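Local coordinates for protein glucoamylase (Thermoanaerobacterium thermosaccharolyticum, PDB 1LF9) that hydrolyses terminal alpha-1,4-linked glucose residues one after another from the non-reducing ends of glucan chains, releasing beta-D-glucose, at residues G570-R575 against L601-R606; Y581-K586 against K595-P600. One frame throughout, in Å; residues are numbered along the deposited sequence.

Both contacts contribute to the AC1 pocket of the family 15 catalytic domain. Contact 2 is nested along the chain inside the loop closed by contact 1, and their centres lie about 13 Å apart. They meet directly: Trp-573 O is 3.0 Å from Trp-599 N, probably a backbone hydrogen bond, and Arg-575 CD packs 3.2 Å from Trp-599 CZ2. Contact 1 supplies an arginine to the ligand; contact 2 supplies a tyrosine ring and a tryptophan. Glu-438, the likely proton donor, is also hydrogen-bonded to AC1. The side chain of Arg-575 is about 7 Å from that of Glu-438, and the side chain of Tyr-581 is about 7 Å from that of Glu-438.

Contact 1: residues G570-R575 against L601-R606; sequences GPSWYR and LLTGER. With AC1 (4,6-dideoxy-4-{[(1S,4R,5S,6S)-4,5,6-trihydroxy-3-(hydroxymethyl)cyclohex-2-en-1-yl]amino}-alpha-D-glucopyranose), chain C.
Strand 570-573, paired with 564-567 in a small antiparallel sheet, crosses the first turns of helix 600-612, and Pro-571 meets Thr-603. The strand and helix axes cross at 102°. Thr-603 OG1 donates to Pro-571 O at 2.7 Å, in the carbonyl plane and on a lone pair. With OG1 anti to its carbonyl carbon (chi1 -67°), the hydroxyl faces the strand. Ser-572 OG adds a weak bond to the same OG1 at 3.4 Å. The six-membered end of the Trp-573 indole points at the helix, with CZ3 3.9 Å from Thr-603 CA. The Arg-606 side chain runs across that of Trp-573 at about a right angle, but its guanidinium is tilted only moderately from the indole plane. Arg-606 CB makes a CH-pi contact over the six-membered ring, 4.3 Å from the centroid. The chain then bends, and Trp-573 CZ2 sits over one face of the guanidinium, toward its rim. Asp-560 OD1 takes a hydrogen bond from Trp-573 NE1 and a salt bridge from Arg-606 NH1. Leu-602 CD1 packs 3.5 Å from Tyr-574 O and touches Arg-575 CA. Arg-575 NH2 donates almost straight to AC1 O3 (2.8 Å, 176°), with O3 at the guanidinium edge. Salt bridges to Asp-579 and Glu-439 also hold the arginine. A strand packed on a helix, with an arginine leaving its end for the sugar, belongs here to the active-site pocket of the (alpha/alpha)6 barrel of family 15.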
ATOM      1  N   GLY A 570      16.819  14.061  -5.233  1.00 26.59           N
ATOM      2  CA  GLY A 570      17.904  13.112  -5.072  1.00 26.99           C
ATOM      3  C   GLY A 570      17.898  12.064  -6.173  1.00 27.97           C
ATOM      4  O   GLY A 570      17.060  12.106  -7.083  1.00 27.77           O
ATOM      5  N   PRO A 571      18.814  11.091  -6.111  1.00 25.31           N
ATOM      6  CA  PRO A 571      18.889  10.045  -7.131  1.00 25.75           C
ATOM      7  C   PRO A 571      17.876   8.917  -7.008  1.00 25.73           C
ATOM      8  O   PRO A 571      17.519   8.489  -5.909  1.00 24.96           O
ATOM      9  CB  PRO A 571      20.310   9.535  -6.979  1.00 25.58           C
ATOM     10  CG  PRO A 571      20.491   9.580  -5.503  1.00 23.74           C
ATOM     11  CD  PRO A 571      19.904  10.941  -5.133  1.00 24.58           C
ATOM     12  N   SER A 572      17.424   8.445  -8.161  1.00 26.95           N
ATOM     13  CA  SER A 572      16.501   7.326  -8.237  1.00 26.77           C
ATOM     14  C   SER A 572      16.732   6.611  -9.559  1.00 26.33           C
ATOM     15  O   SER A 572      17.432   7.118 -10.431  1.00 26.83           O
ATOM     16  CB  SER A 572      15.054   7.782  -8.139  1.00 27.82           C
ATOM     17  OG  SER A 572      14.214   6.649  -8.001  1.00 27.69           O
ATOM     18  N   TRP A 573      16.139   5.434  -9.704  1.00 27.64           N
ATOM     19  CA  TRP A 573      16.299   4.626 -10.904  1.00 25.63           C
ATOM     20  C   TRP A 573      14.969   4.094 -11.436  1.00 26.01           C
ATOM     21  O   TRP A 573      13.967   4.052 -10.716  1.00 24.34           O
ATOM     22  CB  TRP A 573      17.207   3.429 -10.593  1.00 24.90           C
ATOM     23  CG  TRP A 573      18.647   3.770 -10.374  1.00 25.68           C
ATOM     24  CD1 TRP A 573      19.669   3.598 -11.259  1.00 24.62           C
ATOM     25  CD2 TRP A 573      19.221   4.392  -9.213  1.00 27.28           C
ATOM     26  NE1 TRP A 573      20.841   4.076 -10.731  1.00 27.26           N
ATOM     27  CE2 TRP A 573      20.597   4.572  -9.478  1.00 26.37           C
ATOM     28  CE3 TRP A 573      18.706   4.816  -7.978  1.00 26.99           C
ATOM     29  CZ2 TRP A 573      21.468   5.164  -8.555  1.00 26.73           C
ATOM     30  CZ3 TRP A 573      19.576   5.405  -7.057  1.00 27.16           C
ATOM     31  CH2 TRP A 573      20.941   5.573  -7.354  1.00 27.79           C
ATOM     32  N   TYR A 574      14.980   3.697 -12.704  1.00 25.51           N
ATOM     33  CA  TYR A 574      13.825   3.092 -13.362  1.00 24.81           C
ATOM     34  C   TYR A 574      14.044   1.608 -13.096  1.00 23.81           C
ATOM     35  O   TYR A 574      15.163   1.196 -12.784  1.00 24.33           O
ATOM     36  CB  TYR A 574      13.879   3.301 -14.882  1.00 25.68           C
ATOM     37  CG  TYR A 574      13.596   4.703 -15.362  1.00 25.66           C
ATOM     38  CD1 TYR A 574      12.292   5.178 -15.443  1.00 25.41           C
ATOM     39  CD2 TYR A 574      14.637   5.554 -15.753  1.00 25.63           C
ATOM     40  CE1 TYR A 574      12.018   6.459 -15.899  1.00 26.40           C
ATOM     41  CE2 TYR A 574      14.374   6.847 -16.213  1.00 25.62           C
ATOM     42  CZ  TYR A 574      13.060   7.289 -16.280  1.00 26.28           C
ATOM     43  OH  TYR A 574      12.778   8.561 -16.716  1.00 27.03           O
ATOM     44  N   ARG A 575      12.998   0.805 -13.229  1.00 22.29           N
ATOM     45  CA  ARG A 575      13.128  -0.624 -13.016  1.00 23.11           C
ATOM     46  C   ARG A 575      13.962  -1.247 -14.136  1.00 22.31           C
ATOM     47  O   ARG A 575      14.696  -2.212 -13.917  1.00 21.84           O
ATOM     48  CB  ARG A 575      11.748  -1.274 -12.960  1.00 23.94           C
ATOM     49  CG  ARG A 575      10.865  -0.716 -11.866  1.00 24.81           C
ATOM     50  CD  ARG A 575       9.618  -1.558 -11.702  1.00 27.64           C
ATOM     51  NE  ARG A 575       8.883  -1.690 -12.947  1.00 25.11           N
ATOM     52  CZ  ARG A 575       7.833  -2.484 -13.124  1.00 23.76           C
ATOM     53  NH1 ARG A 575       7.229  -2.544 -14.284  1.00 24.70           N
ATOM     54  NH2 ARG A 575       7.379  -3.222 -12.142  1.00 20.85           N
ATOM     55  N   LEU A 601      11.951   3.009  -4.131  1.00 24.26           N
ATOM     56  CA  LEU A 601      12.319   1.688  -3.609  1.00 23.74           C
ATOM     57  C   LEU A 601      13.732   1.352  -4.068  1.00 24.23           C
ATOM     58  O   LEU A 601      14.550   0.833  -3.302  1.00 24.62           O
ATOM     59  CB  LEU A 601      11.377   0.601  -4.144  1.00 24.80           C
ATOM     60  CG  LEU A 601      11.849  -0.854  -3.967  1.00 25.21           C
ATOM     61  CD1 LEU A 601      11.986  -1.179  -2.484  1.00 26.46           C
ATOM     62  CD2 LEU A 601      10.869  -1.806  -4.614  1.00 25.67           C
ATOM     63  N   LEU A 602      14.014   1.652  -5.332  1.00 24.20           N
ATOM     64  CA  LEU A 602      15.321   1.363  -5.900  1.00 24.14           C
ATOM     65  C   LEU A 602      16.407   2.301  -5.376  1.00 24.74           C
ATOM     66  O   LEU A 602      17.579   1.956  -5.408  1.00 26.71           O
ATOM     67  CB  LEU A 602      15.243   1.389  -7.430  1.00 21.58           C
ATOM     68  CG  LEU A 602      14.294   0.313  -7.983  1.00 23.01           C
ATOM     69  CD1 LEU A 602      14.321   0.315  -9.513  1.00 19.20           C
ATOM     70  CD2 LEU A 602      14.710  -1.051  -7.442  1.00 18.12           C
ATOM     71  N   THR A 603      16.025   3.483  -4.894  1.00 25.20           N
ATOM     72  CA  THR A 603      17.005   4.405  -4.329  1.00 23.42           C
ATOM     73  C   THR A 603      17.529   3.741  -3.055  1.00 24.42           C
ATOM     74  O   THR A 603      18.733   3.717  -2.785  1.00 23.44           O
ATOM     75  CB  THR A 603      16.370   5.758  -3.956  1.00 23.98           C
ATOM     76  OG1 THR A 603      15.955   6.436  -5.146  1.00 24.48           O
ATOM     77  CG2 THR A 603      17.371   6.634  -3.214  1.00 22.04           C
ATOM     78  N   GLY A 604      16.598   3.193  -2.281  1.00 25.46           N
ATOM     79  CA  GLY A 604      16.957   2.522  -1.051  1.00 24.48           C
ATOM     80  C   GLY A 604      17.807   1.305  -1.346  1.00 26.52           C
ATOM     81  O   GLY A 604      18.810   1.072  -0.670  1.00 26.20           O
ATOM     82  N   GLU A 605      17.420   0.528  -2.358  1.00 25.28           N
ATOM     83  CA  GLU A 605      18.181  -0.666  -2.700  1.00 23.23           C
ATOM     84  C   GLU A 605      19.613  -0.325  -3.055  1.00 23.09           C
ATOM     85  O   GLU A 605      20.525  -1.070  -2.703  1.00 24.09           O
ATOM     86  CB  GLU A 605      17.516  -1.443  -3.839  1.00 20.97           C
ATOM     87  CG  GLU A 605      16.270  -2.185  -3.390  1.00 21.64           C
ATOM     88  CD  GLU A 605      15.900  -3.344  -4.293  1.00 23.33           C
ATOM     89  OE1 GLU A 605      14.923  -4.052  -3.973  1.00 26.17           O
ATOM     90  OE2 GLU A 605      16.581  -3.551  -5.320  1.00 22.99           O
ATOM     91  N   ARG A 606      19.818   0.787  -3.753  1.00 23.45           N
ATOM     92  CA  ARG A 606      21.174   1.192  -4.098  1.00 26.49           C
ATOM     93  C   ARG A 606      21.883   1.556  -2.800  1.00 27.18           C
ATOM     94  O   ARG A 606      23.069   1.274  -2.624  1.00 25.50           O
ATOM     95  CB  ARG A 606      21.178   2.401  -5.038  1.00 25.16           C
ATOM     96  CG  ARG A 606      22.563   3.027  -5.202  1.00 25.67           C
ATOM     97  CD  ARG A 606      23.584   2.057  -5.806  1.00 26.98           C
ATOM     98  NE  ARG A 606      23.452   2.007  -7.254  1.00 28.97           N
ATOM     99  CZ  ARG A 606      24.281   2.597  -8.104  1.00 26.16           C
ATOM    100  NH1 ARG A 606      24.054   2.501  -9.400  1.00 30.00           N
ATOM    101  NH2 ARG A 606      25.347   3.254  -7.676  1.00 24.19           N
TER
HETATM  102  C1  AC1 C   3       1.574  -5.043 -13.403  1.00 27.45           C
HETATM  103  O2  AC1 C   3       3.559  -4.903 -14.772  1.00 25.43           O
HETATM  104  C2  AC1 C   3       3.062  -4.630 -13.460  1.00 27.94           C
HETATM  105  C4A AC1 C   3       5.533  -6.209  -6.370  1.00 26.07           C
HETATM  106  C3  AC1 C   3       3.882  -5.372 -12.361  1.00 26.44           C
HETATM  107  O3  AC1 C   3       5.250  -4.957 -12.460  1.00 24.76           O
HETATM  108  C4  AC1 C   3       3.286  -5.010 -10.980  1.00 25.32           C
HETATM  109  N4A AC1 C   3       4.060  -5.677  -9.885  1.00 25.67           N
HETATM  110  C5  AC1 C   3       1.759  -5.498 -10.958  1.00 26.20           C
HETATM  111  O5  AC1 C   3       1.009  -4.822 -12.067  1.00 27.38           O
HETATM  112  C6  AC1 C   3       1.033  -5.186  -9.666  1.00 24.52           C
HETATM  113  C1B AC1 C   3       4.609  -4.685  -8.898  1.00 25.54           C
HETATM  114  C2B AC1 C   3       6.120  -4.940  -8.596  1.00 25.03           C
HETATM  115  O2B AC1 C   3       6.804  -4.957  -9.829  1.00 24.59           O
HETATM  116  C3B AC1 C   3       6.323  -6.237  -7.766  1.00 25.51           C
HETATM  117  O3B AC1 C   3       7.688  -6.439  -7.500  1.00 24.67           O
HETATM  118  O4  AC1 C   3       5.332  -7.562  -6.007  1.00 29.82           O
HETATM  119  C5B AC1 C   3       4.199  -5.388  -6.429  1.00 27.87           C
HETATM  120  C7B AC1 C   3       3.787  -4.712  -7.591  1.00 25.35           C
HETATM  121  C6B AC1 C   3       3.328  -5.317  -5.178  1.00 27.49           C
HETATM  122  O6B AC1 C   3       3.764  -4.222  -4.355  1.00 29.82           O

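Contact 2: residues Y581-K586 against K595-P600; sequences YGEPSK and KGRLWP. With AC1 (4,6-dideoxy-4-{[(1S,4R,5S,6S)-4,5,6-trihydroxy-3-(hydroxymethyl)cyclohex-2-en-1-yl]amino}-alpha-D-glucopyranose), chain C.
Gly-582 is stretched almost completely flat (phi 180°, psi 179°) and pressed against Lys-595, its CA 3.0 Å from Lys-595 O in a CA-H...O contact. A CB on Gly-582 would come within 2.1 Å of Lys-595 O. One residue further on, Glu-583 O gathers several donors. Arg-597 NH2 gives the short bond, 2.7 Å and 167°; it lies above the carbonyl plane, while the oxygen stays in the guanidinium plane. Arg-597 NE and Lys-595 N add weak bonds to the same oxygen. The bend at chi2 brings the Arg-597 guanidinium back to this carbonyl, and Glu-640 forms a salt bridge with NH1. Lys-595 extends past Pro-584 O. Both segments belong to the long connection between strand 570-573 and helix 600-612 of the (alpha/alpha)6 barrel, which brings Tyr-581 and Trp-599 to the sugar-binding pocket. Tyr-581 presents one ring face to AC1, whose C2 sits 3.6 Å above the plane over the ring centre. Tyr-581 OH is hydrogen-bonded to Tyr-337. Trp-599 crosses Tyr-581 at about a right angle, edge against edge, with CZ2 4.2 Å from Tyr-581 CD1. An alanine at Tyr-581 would probably leave the dideoxyglucose ring of AC1 without the aromatic face beneath it and open a gap beside the Trp-599 edge. A water accepts from Trp-599 NE1 at 2.9 Å and lies 3.0 Å from Tyr-581 O.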
ATOM      1  N   TYR A 581       5.158   0.651 -17.235  1.00 23.72           N
ATOM      2  CA  TYR A 581       4.234   0.631 -16.105  1.00 25.28           C
ATOM      3  C   TYR A 581       4.182   1.971 -15.356  1.00 27.08           C
ATOM      4  O   TYR A 581       4.769   2.122 -14.281  1.00 27.02           O
ATOM      5  CB  TYR A 581       4.641  -0.500 -15.155  1.00 22.73           C
ATOM      6  CG  TYR A 581       3.688  -0.735 -14.010  1.00 23.38           C
ATOM      7  CD1 TYR A 581       4.128  -0.651 -12.684  1.00 20.61           C
ATOM      8  CD2 TYR A 581       2.348  -1.063 -14.242  1.00 21.24           C
ATOM      9  CE1 TYR A 581       3.261  -0.888 -11.616  1.00 20.02           C
ATOM     10  CE2 TYR A 581       1.468  -1.302 -13.175  1.00 21.07           C
ATOM     11  CZ  TYR A 581       1.933  -1.213 -11.865  1.00 21.44           C
ATOM     12  OH  TYR A 581       1.087  -1.449 -10.797  1.00 20.76           O
ATOM     13  N   GLY A 582       3.474   2.940 -15.935  1.00 28.98           N
ATOM     14  CA  GLY A 582       3.347   4.255 -15.324  1.00 29.25           C
ATOM     15  C   GLY A 582       2.497   5.169 -16.186  1.00 32.20           C
ATOM     16  O   GLY A 582       2.031   4.754 -17.246  1.00 32.10           O
ATOM     17  N   GLU A 583       2.276   6.406 -15.742  1.00 32.56           N
ATOM     18  CA  GLU A 583       1.478   7.345 -16.526  1.00 34.24           C
ATOM     19  C   GLU A 583       2.162   7.598 -17.866  1.00 36.01           C
ATOM     20  O   GLU A 583       3.381   7.749 -17.930  1.00 34.66           O
ATOM     21  CB  GLU A 583       1.309   8.689 -15.794  1.00 33.06           C
ATOM     22  CG  GLU A 583       0.383   8.658 -14.589  1.00 32.70           C
ATOM     23  CD  GLU A 583       1.088   8.256 -13.314  1.00 33.00           C
ATOM     24  OE1 GLU A 583       2.192   7.676 -13.394  1.00 33.80           O
ATOM     25  OE2 GLU A 583       0.531   8.515 -12.228  1.00 34.45           O
ATOM     26  N   PRO A 584       1.382   7.634 -18.960  1.00 36.93           N
ATOM     27  CA  PRO A 584       1.964   7.880 -20.280  1.00 37.70           C
ATOM     28  C   PRO A 584       2.437   9.326 -20.401  1.00 38.46           C
ATOM     29  O   PRO A 584       3.345   9.636 -21.175  1.00 38.30           O
ATOM     30  CB  PRO A 584       0.815   7.545 -21.231  1.00 38.02           C
ATOM     31  CG  PRO A 584      -0.390   7.861 -20.425  1.00 38.52           C
ATOM     32  CD  PRO A 584      -0.044   7.291 -19.072  1.00 36.88           C
ATOM     33  N   SER A 585       1.820  10.204 -19.620  1.00 38.69           N
ATOM     34  CA  SER A 585       2.178  11.616 -19.632  1.00 40.36           C
ATOM     35  C   SER A 585       1.820  12.221 -18.291  1.00 40.75           C
ATOM     36  O   SER A 585       1.229  11.565 -17.434  1.00 38.86           O
ATOM     37  CB  SER A 585       1.419  12.374 -20.727  1.00 41.23           C
ATOM     38  OG  SER A 585       0.084  12.660 -20.318  1.00 42.97           O
ATOM     39  N   LYS A 586       2.164  13.492 -18.133  1.00 42.64           N
ATOM     40  CA  LYS A 586       1.894  14.211 -16.900  1.00 43.91           C
ATOM     41  C   LYS A 586       0.395  14.424 -16.685  1.00 43.88           C
ATOM     42  O   LYS A 586      -0.053  14.581 -15.554  1.00 44.90           O
ATOM     43  CB  LYS A 586       2.609  15.564 -16.930  1.00 44.94           C
ATOM     44  CG  LYS A 586       2.903  16.145 -15.564  1.00 45.79           C
ATOM     45  CD  LYS A 586       4.104  15.464 -14.935  1.00 46.92           C
ATOM     46  CE  LYS A 586       4.431  16.080 -13.586  1.00 46.96           C
ATOM     47  NZ  LYS A 586       5.821  15.767 -13.176  1.00 46.08           N
ATOM     48  N   LYS A 595       4.453   5.039 -19.357  1.00 29.55           N
ATOM     49  CA  LYS A 595       5.886   5.139 -19.139  1.00 30.33           C
ATOM     50  C   LYS A 595       6.182   4.894 -17.674  1.00 28.67           C
ATOM     51  O   LYS A 595       5.653   5.585 -16.798  1.00 27.42           O
ATOM     52  CB  LYS A 595       6.409   6.521 -19.530  1.00 32.98           C
ATOM     53  CG  LYS A 595       6.201   6.883 -20.984  1.00 39.08           C
ATOM     54  CD  LYS A 595       6.703   8.291 -21.281  1.00 44.55           C
ATOM     55  CE  LYS A 595       6.530   8.641 -22.749  1.00 47.98           C
ATOM     56  NZ  LYS A 595       7.006  10.022 -23.049  1.00 52.07           N
ATOM     57  N   GLY A 596       7.013   3.891 -17.410  1.00 25.83           N
ATOM     58  CA  GLY A 596       7.390   3.609 -16.042  1.00 26.07           C
ATOM     59  C   GLY A 596       8.155   4.817 -15.509  1.00 24.99           C
ATOM     60  O   GLY A 596       8.881   5.481 -16.255  1.00 24.00           O
ATOM     61  N   ARG A 597       7.991   5.119 -14.227  1.00 23.29           N
ATOM     62  CA  ARG A 597       8.694   6.255 -13.648  1.00 24.31           C
ATOM     63  C   ARG A 597       9.761   5.781 -12.660  1.00 23.71           C
ATOM     64  O   ARG A 597      10.114   4.605 -12.650  1.00 24.41           O
ATOM     65  CB  ARG A 597       7.681   7.197 -12.985  1.00 23.80           C
ATOM     66  CG  ARG A 597       6.577   7.629 -13.954  1.00 24.50           C
ATOM     67  CD  ARG A 597       7.151   8.398 -15.156  1.00 24.85           C
ATOM     68  NE  ARG A 597       6.184   8.584 -16.242  1.00 25.32           N
ATOM     69  CZ  ARG A 597       6.189   9.618 -17.087  1.00 27.09           C
ATOM     70  NH1 ARG A 597       7.103  10.577 -16.972  1.00 26.64           N
ATOM     71  NH2 ARG A 597       5.284   9.695 -18.055  1.00 26.87           N
ATOM     72  N   LEU A 598      10.276   6.697 -11.843  1.00 23.68           N
ATOM     73  CA  LEU A 598      11.319   6.387 -10.865  1.00 21.31           C
ATOM     74  C   LEU A 598      10.785   5.749  -9.580  1.00 21.27           C
ATOM     75  O   LEU A 598       9.776   6.185  -9.032  1.00 22.43           O
ATOM     76  CB  LEU A 598      12.086   7.666 -10.530  1.00 22.20           C
ATOM     77  CG  LEU A 598      13.297   8.075 -11.375  1.00 25.17           C
ATOM     78  CD1 LEU A 598      13.214   7.546 -12.782  1.00 22.04           C
ATOM     79  CD2 LEU A 598      13.401   9.604 -11.358  1.00 25.00           C
ATOM     80  N   TRP A 599      11.484   4.729  -9.093  1.00 20.24           N
ATOM     81  CA  TRP A 599      11.072   4.019  -7.882  1.00 21.93           C
ATOM     82  C   TRP A 599      11.924   4.343  -6.655  1.00 22.02           C
ATOM     83  O   TRP A 599      13.077   3.912  -6.566  1.00 21.47           O
ATOM     84  CB  TRP A 599      11.115   2.503  -8.123  1.00 20.30           C
ATOM     85  CG  TRP A 599      10.023   1.993  -9.025  1.00 23.44           C
ATOM     86  CD1 TRP A 599       9.666   2.494 -10.243  1.00 21.49           C
ATOM     87  CD2 TRP A 599       9.148   0.880  -8.777  1.00 22.23           C
ATOM     88  NE1 TRP A 599       8.629   1.765 -10.767  1.00 22.51           N
ATOM     89  CE2 TRP A 599       8.289   0.771  -9.888  1.00 22.73           C
ATOM     90  CE3 TRP A 599       9.010  -0.038  -7.721  1.00 24.33           C
ATOM     91  CZ2 TRP A 599       7.295  -0.219  -9.979  1.00 21.47           C
ATOM     92  CZ3 TRP A 599       8.022  -1.027  -7.813  1.00 22.17           C
ATOM     93  CH2 TRP A 599       7.180  -1.106  -8.933  1.00 19.16           C
ATOM     94  N   PRO A 600      11.379   5.118  -5.698  1.00 22.92           N
ATOM     95  CA  PRO A 600      12.224   5.397  -4.533  1.00 22.97           C
ATOM     96  C   PRO A 600      12.685   4.093  -3.881  1.00 24.04           C
ATOM     97  O   PRO A 600      13.694   4.070  -3.179  1.00 25.54           O
ATOM     98  CB  PRO A 600      11.332   6.259  -3.631  1.00 21.43           C
ATOM     99  CG  PRO A 600       9.979   6.293  -4.310  1.00 24.14           C
ATOM    100  CD  PRO A 600      10.242   6.050  -5.754  1.00 22.67           C
TER
HETATM  101  C1  AC1 C   3       1.574  -5.043 -13.403  1.00 27.45           C
HETATM  102  O2  AC1 C   3       3.559  -4.903 -14.772  1.00 25.43           O
HETATM  103  C2  AC1 C   3       3.062  -4.630 -13.460  1.00 27.94           C
HETATM  104  C4A AC1 C   3       5.533  -6.209  -6.370  1.00 26.07           C
HETATM  105  C3  AC1 C   3       3.882  -5.372 -12.361  1.00 26.44           C
HETATM  106  O3  AC1 C   3       5.250  -4.957 -12.460  1.00 24.76           O
HETATM  107  C4  AC1 C   3       3.286  -5.010 -10.980  1.00 25.32           C
HETATM  108  N4A AC1 C   3       4.060  -5.677  -9.885  1.00 25.67           N
HETATM  109  C5  AC1 C   3       1.759  -5.498 -10.958  1.00 26.20           C
HETATM  110  O5  AC1 C   3       1.009  -4.822 -12.067  1.00 27.38           O
HETATM  111  C6  AC1 C   3       1.033  -5.186  -9.666  1.00 24.52           C
HETATM  112  C1B AC1 C   3       4.609  -4.685  -8.898  1.00 25.54           C
HETATM  113  C2B AC1 C   3       6.120  -4.940  -8.596  1.00 25.03           C
HETATM  114  O2B AC1 C   3       6.804  -4.957  -9.829  1.00 24.59           O
HETATM  115  C3B AC1 C   3       6.323  -6.237  -7.766  1.00 25.51           C
HETATM  116  O3B AC1 C   3       7.688  -6.439  -7.500  1.00 24.67           O
HETATM  117  O4  AC1 C   3       5.332  -7.562  -6.007  1.00 29.82           O
HETATM  118  C5B AC1 C   3       4.199  -5.388  -6.429  1.00 27.87           C
HETATM  119  C7B AC1 C   3       3.787  -4.712  -7.591  1.00 25.35           C
HETATM  120  C6B AC1 C   3       3.328  -5.317  -5.178  1.00 27.49           C
HETATM  121  O6B AC1 C   3       3.764  -4.222  -4.355  1.00 29.82           O
HETATM  122  O   HOH W   1       7.560   1.669 -13.422  1.00 25.08           O